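Local coordinates for protein aromatic-L-amino-acid decarboxylase (Catharanthus roseus, PDB 6EEW) that catalyses the pyridoxal 5'-phosphate-dependent decarboxylation of L-tryptophan to tryptamine and of 5-hydroxy-L-tryptophan to serotonin, working as a homodimer, at residues L194-S199 with V251-C256; M205-C210 with I220-T225. All blocks are in the same frame, centred on the assembly; numbering follows the deposited sequence.

Contact 1: residues L194-S199 with V251-C256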
loop_
_atom_site.group_PDB
_atom_site.type_symbol
_atom_site.label_atom_id
_atom_site.label_comp_id
_atom_site.label_asym_id
_atom_site.label_seq_id
_atom_site.Cartn_x
_atom_site.Cartn_y
_atom_site.Cartn_z
ATOM N N LEU A 194 -24.065 -9.779 12.374
ATOM C CA LEU A 194 -23.354 -10.227 11.180
ATOM C C LEU A 194 -22.224 -11.180 11.557
ATOM O O LEU A 194 -21.348 -10.835 12.361
ATOM C CB LEU A 194 -22.817 -9.020 10.415
ATOM C CG LEU A 194 -23.856 -7.916 10.191
ATOM C CD1 LEU A 194 -23.313 -6.832 9.264
ATOM C CD2 LEU A 194 -25.178 -8.473 9.675
ATOM N N VAL A 195 -22.233 -12.373 10.969
ATOM C CA VAL A 195 -21.259 -13.411 11.282
ATOM C C VAL A 195 -20.354 -13.629 10.082
ATOM O O VAL A 195 -20.822 -13.699 8.938
ATOM C CB VAL A 195 -21.945 -14.727 11.687
ATOM C CG1 VAL A 195 -20.897 -15.800 12.004
ATOM C CG2 VAL A 195 -22.844 -14.483 12.873
ATOM N N CYS A 196 -19.056 -13.741 10.346
ATOM C CA CYS A 196 -18.063 -14.032 9.327
ATOM C C CYS A 196 -17.484 -15.411 9.600
ATOM O O CYS A 196 -17.320 -15.796 10.763
ATOM C CB CYS A 196 -16.929 -13.002 9.324
ATOM S SG CYS A 196 -17.403 -11.320 8.880
ATOM N N TYR A 197 -17.169 -16.144 8.527
ATOM C CA TYR A 197 -16.690 -17.516 8.606
ATOM C C TYR A 197 -15.344 -17.637 7.898
ATOM O O TYR A 197 -15.143 -17.060 6.821
ATOM C CB TYR A 197 -17.705 -18.491 7.985
ATOM C CG TYR A 197 -19.120 -18.371 8.531
ATOM C CD1 TYR A 197 -20.037 -17.499 7.961
ATOM C CD2 TYR A 197 -19.541 -19.148 9.600
ATOM C CE1 TYR A 197 -21.332 -17.393 8.458
ATOM C CE2 TYR A 197 -20.837 -19.055 10.102
ATOM C CZ TYR A 197 -21.726 -18.176 9.525
ATOM O OH TYR A 197 -23.006 -18.081 10.025
ATOM N N GLY A 198 -14.406 -18.340 8.527
ATOM C CA GLY A 198 -13.132 -18.644 7.889
ATOM C C GLY A 198 -12.563 -19.947 8.408
ATOM O O GLY A 198 -12.832 -20.349 9.541
ATOM N N SER A 199 -11.738 -20.598 7.589
ATOM C CA SER A 199 -11.074 -21.816 8.036
ATOM C C SER A 199 -10.175 -21.552 9.241
ATOM O O SER A 199 -9.540 -20.502 9.352
ATOM C CB SER A 199 -10.232 -22.412 6.908
ATOM O OG SER A 199 -9.312 -23.352 7.441
ATOM N N VAL A 251 -27.007 -13.226 11.218
ATOM C CA VAL A 251 -27.024 -13.023 9.774
ATOM C C VAL A 251 -25.670 -13.430 9.210
ATOM O O VAL A 251 -24.672 -12.717 9.413
ATOM C CB VAL A 251 -27.388 -11.573 9.427
ATOM C CG1 VAL A 251 -27.215 -11.326 7.956
ATOM C CG2 VAL A 251 -28.837 -11.326 9.815
ATOM N N PRO A 252 -25.583 -14.579 8.534
ATOM C CA PRO A 252 -24.326 -14.973 7.881
ATOM C C PRO A 252 -23.960 -14.012 6.762
ATOM O O PRO A 252 -24.734 -13.786 5.828
ATOM C CB PRO A 252 -24.630 -16.377 7.339
ATOM C CG PRO A 252 -25.851 -16.852 8.097
ATOM C CD PRO A 252 -26.636 -15.593 8.374
ATOM N N LEU A 253 -22.734 -13.510 6.813
ATOM C CA LEU A 253 -22.337 -12.358 6.022
ATOM C C LEU A 253 -21.205 -12.664 5.060
ATOM O O LEU A 253 -21.289 -12.326 3.870
ATOM C CB LEU A 253 -21.901 -11.243 6.975
ATOM C CG LEU A 253 -21.448 -9.914 6.388
ATOM C CD1 LEU A 253 -22.628 -9.066 5.927
ATOM C CD2 LEU A 253 -20.591 -9.188 7.410
ATOM N N PHE A 254 -20.154 -13.315 5.536
ATOM C CA PHE A 254 -18.925 -13.353 4.765
ATOM C C PHE A 254 -18.257 -14.684 5.013
ATOM O O PHE A 254 -18.194 -15.155 6.155
ATOM C CB PHE A 254 -17.970 -12.226 5.158
ATOM C CG PHE A 254 -16.751 -12.115 4.276
ATOM C CD1 PHE A 254 -15.564 -12.732 4.616
ATOM C CD2 PHE A 254 -16.795 -11.360 3.123
ATOM C CE1 PHE A 254 -14.440 -12.604 3.800
ATOM C CE2 PHE A 254 -15.669 -11.220 2.303
ATOM C CZ PHE A 254 -14.495 -11.844 2.645
ATOM N N LEU A 255 -17.753 -15.271 3.936
ATOM C CA LEU A 255 -17.039 -16.531 3.980
ATOM C C LEU A 255 -15.757 -16.307 3.215
ATOM O O LEU A 255 -15.792 -15.861 2.059
ATOM C CB LEU A 255 -17.849 -17.671 3.352
ATOM C CG LEU A 255 -16.980 -18.893 3.072
ATOM C CD1 LEU A 255 -16.508 -19.487 4.410
ATOM C CD2 LEU A 255 -17.724 -19.935 2.198
ATOM N N CYS A 256 -14.639 -16.570 3.874
ATOM C CA CYS A 256 -13.326 -16.495 3.256
ATOM C C CYS A 256 -12.903 -17.923 2.976
ATOM O O CYS A 256 -12.526 -18.653 3.895
ATOM C CB CYS A 256 -12.336 -15.791 4.177
ATOM S SG CYS A 256 -10.705 -15.570 3.465
#
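Strands 194-199 and 251-256 pair in parallel as buried neighbours in the mixed seven-stranded sheet of the pyridoxal-phosphate domain, and a beta bulge interrupts their pairing. Val195 N donates to Val251 O at 2.9 Å. Val195 O then accepts Leu253 N at 2.9 Å, in the carbonyl plane, together with a weak bond from Phe254 N; this doubled grip marks the bulge, where Leu253 is the extra residue and the register moves on by one. Regular pairing resumes as Tyr197 N reaches Phe254 O at 2.8 Å and Cys256 N reaches Tyr197 O at 3.0 Å.

On one face Leu194 lies alongside Val251, its CD2 against Val251 CB, while the CD2 branch of bulged Leu253 packs on Leu194 CB at 3.7 Å. Next to them Cys196 SG rests on Phe254 CB. On the other face the Tyr197 side chain runs back along the strands: CG sits beside the backbone N and anti to the carbonyl carbon (chi1 -53°), which carries the ring edge to Pro252, with CE1 3.6 Å from Pro252 CB. Val195 CG1 covers one ring face near its rim, and the hydroxyl hydrogen-bonds Asp245 of helix 235-247. With Tyr197 replaced by an alanine, Pro252 CB and Val195 CG1 would probably lose their aromatic neighbour and Asp245 its hydroxyl partner. Helices 167-186 and 206-212 pack on the Leu194 and Phe254 side, helix 235-247 on the Pro252 and Leu255 side, the layered alpha/beta arrangement of fold-type I pyridoxal-phosphate enzymes.

Contact 2: residues M205-C210 with I220-T225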
loop_
_atom_site.group_PDB
_atom_site.type_symbol
_atom_site.label_atom_id
_atom_site.label_comp_id
_atom_site.label_asym_id
_atom_site.label_seq_id
_atom_site.Cartn_x
_atom_site.Cartn_y
_atom_site.Cartn_z
ATOM N N MET A 205 -4.631 -13.872 9.847
ATOM C CA MET A 205 -4.932 -12.686 9.053
ATOM C C MET A 205 -6.419 -12.389 8.961
ATOM O O MET A 205 -6.833 -11.233 9.082
ATOM C CB MET A 205 -4.342 -12.866 7.643
ATOM C CG MET A 205 -4.747 -11.832 6.589
ATOM S SD MET A 205 -6.283 -12.191 5.699
ATOM C CE MET A 205 -5.859 -13.716 4.854
ATOM N N PHE A 206 -7.223 -13.436 8.790
ATOM C CA PHE A 206 -8.655 -13.274 8.540
ATOM C C PHE A 206 -9.405 -12.703 9.740
ATOM O O PHE A 206 -10.196 -11.758 9.561
ATOM C CB PHE A 206 -9.216 -14.629 8.094
ATOM C CG PHE A 206 -10.698 -14.740 8.183
ATOM C CD1 PHE A 206 -11.524 -14.109 7.263
ATOM C CD2 PHE A 206 -11.265 -15.450 9.223
ATOM C CE1 PHE A 206 -12.912 -14.223 7.371
ATOM C CE2 PHE A 206 -12.647 -15.569 9.344
ATOM C CZ PHE A 206 -13.470 -14.953 8.416
ATOM N N PRO A 207 -9.237 -13.218 10.958
ATOM C CA PRO A 207 -9.918 -12.598 12.108
ATOM C C PRO A 207 -9.517 -11.147 12.338
ATOM O O PRO A 207 -10.360 -10.308 12.692
ATOM C CB PRO A 207 -9.495 -13.492 13.284
ATOM C CG PRO A 207 -9.078 -14.817 12.631
ATOM C CD PRO A 207 -8.482 -14.430 11.325
ATOM N N LYS A 208 -8.230 -10.840 12.190
ATOM C CA LYS A 208 -7.789 -9.460 12.323
ATOM C C LYS A 208 -8.563 -8.568 11.368
ATOM O O LYS A 208 -9.069 -7.505 11.752
ATOM C CB LYS A 208 -6.288 -9.367 12.050
ATOM C CG LYS A 208 -5.761 -7.943 11.898
ATOM C CD LYS A 208 -4.270 -7.946 11.700
ATOM C CE LYS A 208 -3.728 -6.546 11.490
ATOM N NZ LYS A 208 -2.242 -6.580 11.439
ATOM N N THR A 209 -8.672 -9.000 10.115
ATOM C CA THR A 209 -9.432 -8.251 9.121
ATOM C C THR A 209 -10.882 -8.069 9.554
ATOM O O THR A 209 -11.420 -6.959 9.502
ATOM C CB THR A 209 -9.351 -8.958 7.769
ATOM O OG1 THR A 209 -8.013 -8.858 7.270
ATOM C CG2 THR A 209 -10.279 -8.302 6.777
ATOM N N CYS A 210 -11.533 -9.147 10.004
ATOM C CA CYS A 210 -12.921 -9.012 10.446
ATOM C C CYS A 210 -13.042 -7.977 11.561
ATOM O O CYS A 210 -13.960 -7.147 11.561
ATOM C CB CYS A 210 -13.461 -10.359 10.917
ATOM S SG CYS A 210 -13.553 -11.628 9.611
ATOM N N ILE A 220 -16.959 -13.712 14.758
ATOM C CA ILE A 220 -15.882 -14.173 13.891
ATOM C C ILE A 220 -15.689 -15.652 14.191
ATOM O O ILE A 220 -15.256 -16.002 15.293
ATOM C CB ILE A 220 -14.587 -13.390 14.140
ATOM C CG1 ILE A 220 -14.802 -11.890 13.909
ATOM C CG2 ILE A 220 -13.470 -13.903 13.252
ATOM C CD1 ILE A 220 -13.574 -11.031 14.220
ATOM N N ARG A 221 -16.042 -16.529 13.242
ATOM C CA ARG A 221 -16.110 -17.970 13.473
ATOM C C ARG A 221 -15.102 -18.717 12.604
ATOM O O ARG A 221 -15.129 -18.604 11.370
ATOM C CB ARG A 221 -17.535 -18.473 13.245
ATOM C CG ARG A 221 -18.564 -17.697 14.084
ATOM C CD ARG A 221 -19.883 -18.441 14.193
ATOM N NE ARG A 221 -19.708 -19.720 14.868
ATOM C CZ ARG A 221 -20.569 -20.727 14.785
ATOM N NH1 ARG A 221 -21.666 -20.600 14.052
ATOM N NH2 ARG A 221 -20.334 -21.865 15.431
ATOM N N LEU A 222 -14.218 -19.480 13.254
ATOM C CA LEU A 222 -13.261 -20.345 12.569
ATOM C C LEU A 222 -13.824 -21.764 12.442
ATOM O O LEU A 222 -14.110 -22.426 13.448
ATOM C CB LEU A 222 -11.933 -20.375 13.325
ATOM C CG LEU A 222 -11.075 -19.125 13.534
ATOM C CD1 LEU A 222 -9.795 -19.560 14.242
ATOM C CD2 LEU A 222 -10.760 -18.414 12.230
ATOM N N ILE A 223 -13.941 -22.243 11.211
ATOM C CA ILE A 223 -14.470 -23.569 10.911
ATOM C C ILE A 223 -13.406 -24.618 11.220
ATOM O O ILE A 223 -12.336 -24.628 10.593
ATOM C CB ILE A 223 -14.935 -23.655 9.454
ATOM C CG1 ILE A 223 -15.869 -22.496 9.141
ATOM C CG2 ILE A 223 -15.677 -24.947 9.231
ATOM C CD1 ILE A 223 -15.993 -22.222 7.666
ATOM N N PRO A 224 -13.656 -25.508 12.167
ATOM C CA PRO A 224 -12.672 -26.552 12.478
ATOM C C PRO A 224 -12.433 -27.485 11.299
ATOM O O PRO A 224 -13.357 -27.855 10.572
ATOM C CB PRO A 224 -13.310 -27.298 13.658
ATOM C CG PRO A 224 -14.777 -26.934 13.598
ATOM C CD PRO A 224 -14.810 -25.535 13.081
ATOM N N THR A 225 -11.170 -27.855 11.111
ATOM C CA THR A 225 -10.768 -28.745 10.040
ATOM C C THR A 225 -9.942 -29.878 10.628
ATOM O O THR A 225 -9.336 -29.736 11.692
ATOM C CB THR A 225 -9.943 -28.032 8.972
ATOM O OG1 THR A 225 -8.689 -27.627 9.534
ATOM C CG2 THR A 225 -10.689 -26.832 8.427
#
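Ile220 reaches from its strand to the first turn of helix 206-212, and its two branches divide the work. The CD1 end meets Cys210 CB at 3.4 Å, a carbon pair tighter than usual, and lies 3.6 Å from Pro207 O. The CG2 methyl, anti to the backbone N, instead approaches Pro207 CB at 4.0 Å. Ile220 thus spans one helical turn, from Pro207 to Cys210. Two residues on, Leu222 crosses the proline at about a right angle and sets its CD2 methyl 4.0 Å from Pro207 CG. Leu222 CD2 also comes to the edge of the Phe206 ring, 4.3 Å from Phe206 CD2, so it touches both residues at the start of the helix. No hydrogen bond joins the two segments, and the contact is apolar.

Within the helix, Cys210 SG lies over one face of the Phe206 ring, offset toward its rim. A chi1 of -64° swings SG beside the backbone N and over the ring, while CB, set by the helix backbone, faces Ile220. Met205 O accepts both Thr209 N and Thr209 OG1, the hydroxyl from above the carbonyl plane at 3.2 Å, and this paired grip ties down the first turn.

Farther out, Leu222 also touches His203, an L-tryptophan-binding residue. Arg221 turns away from the helix and forms a salt bridge with Asp245. The strand therefore lies with helix 206-212 on its Ile220 side and helix 235-247 on its Arg221 and Ile223 side, while Pro207 and Lys208 meet the second subunit.

Following the chain, strand 194-199 comes first, then helix 206-212 and strand 220-223, which together make a beta-alpha-beta unit; contact 2 joins the helix of that unit to its second strand across a short connection. Helix 235-247 follows before strand 251-258 returns to the other edge of strand 194-199, and contact 1 closes this longer loop. Contact 2 therefore lies wholly within the span of contact 1, without crossing it. The two touch through the shared sheet: Cys196 O probably accepts Arg221 N, and Gly198 O probably accepts Ile223 N. Strand 194-199 thus runs between 251-258 and 220-223, with the Phe206 ring packed against its backbone.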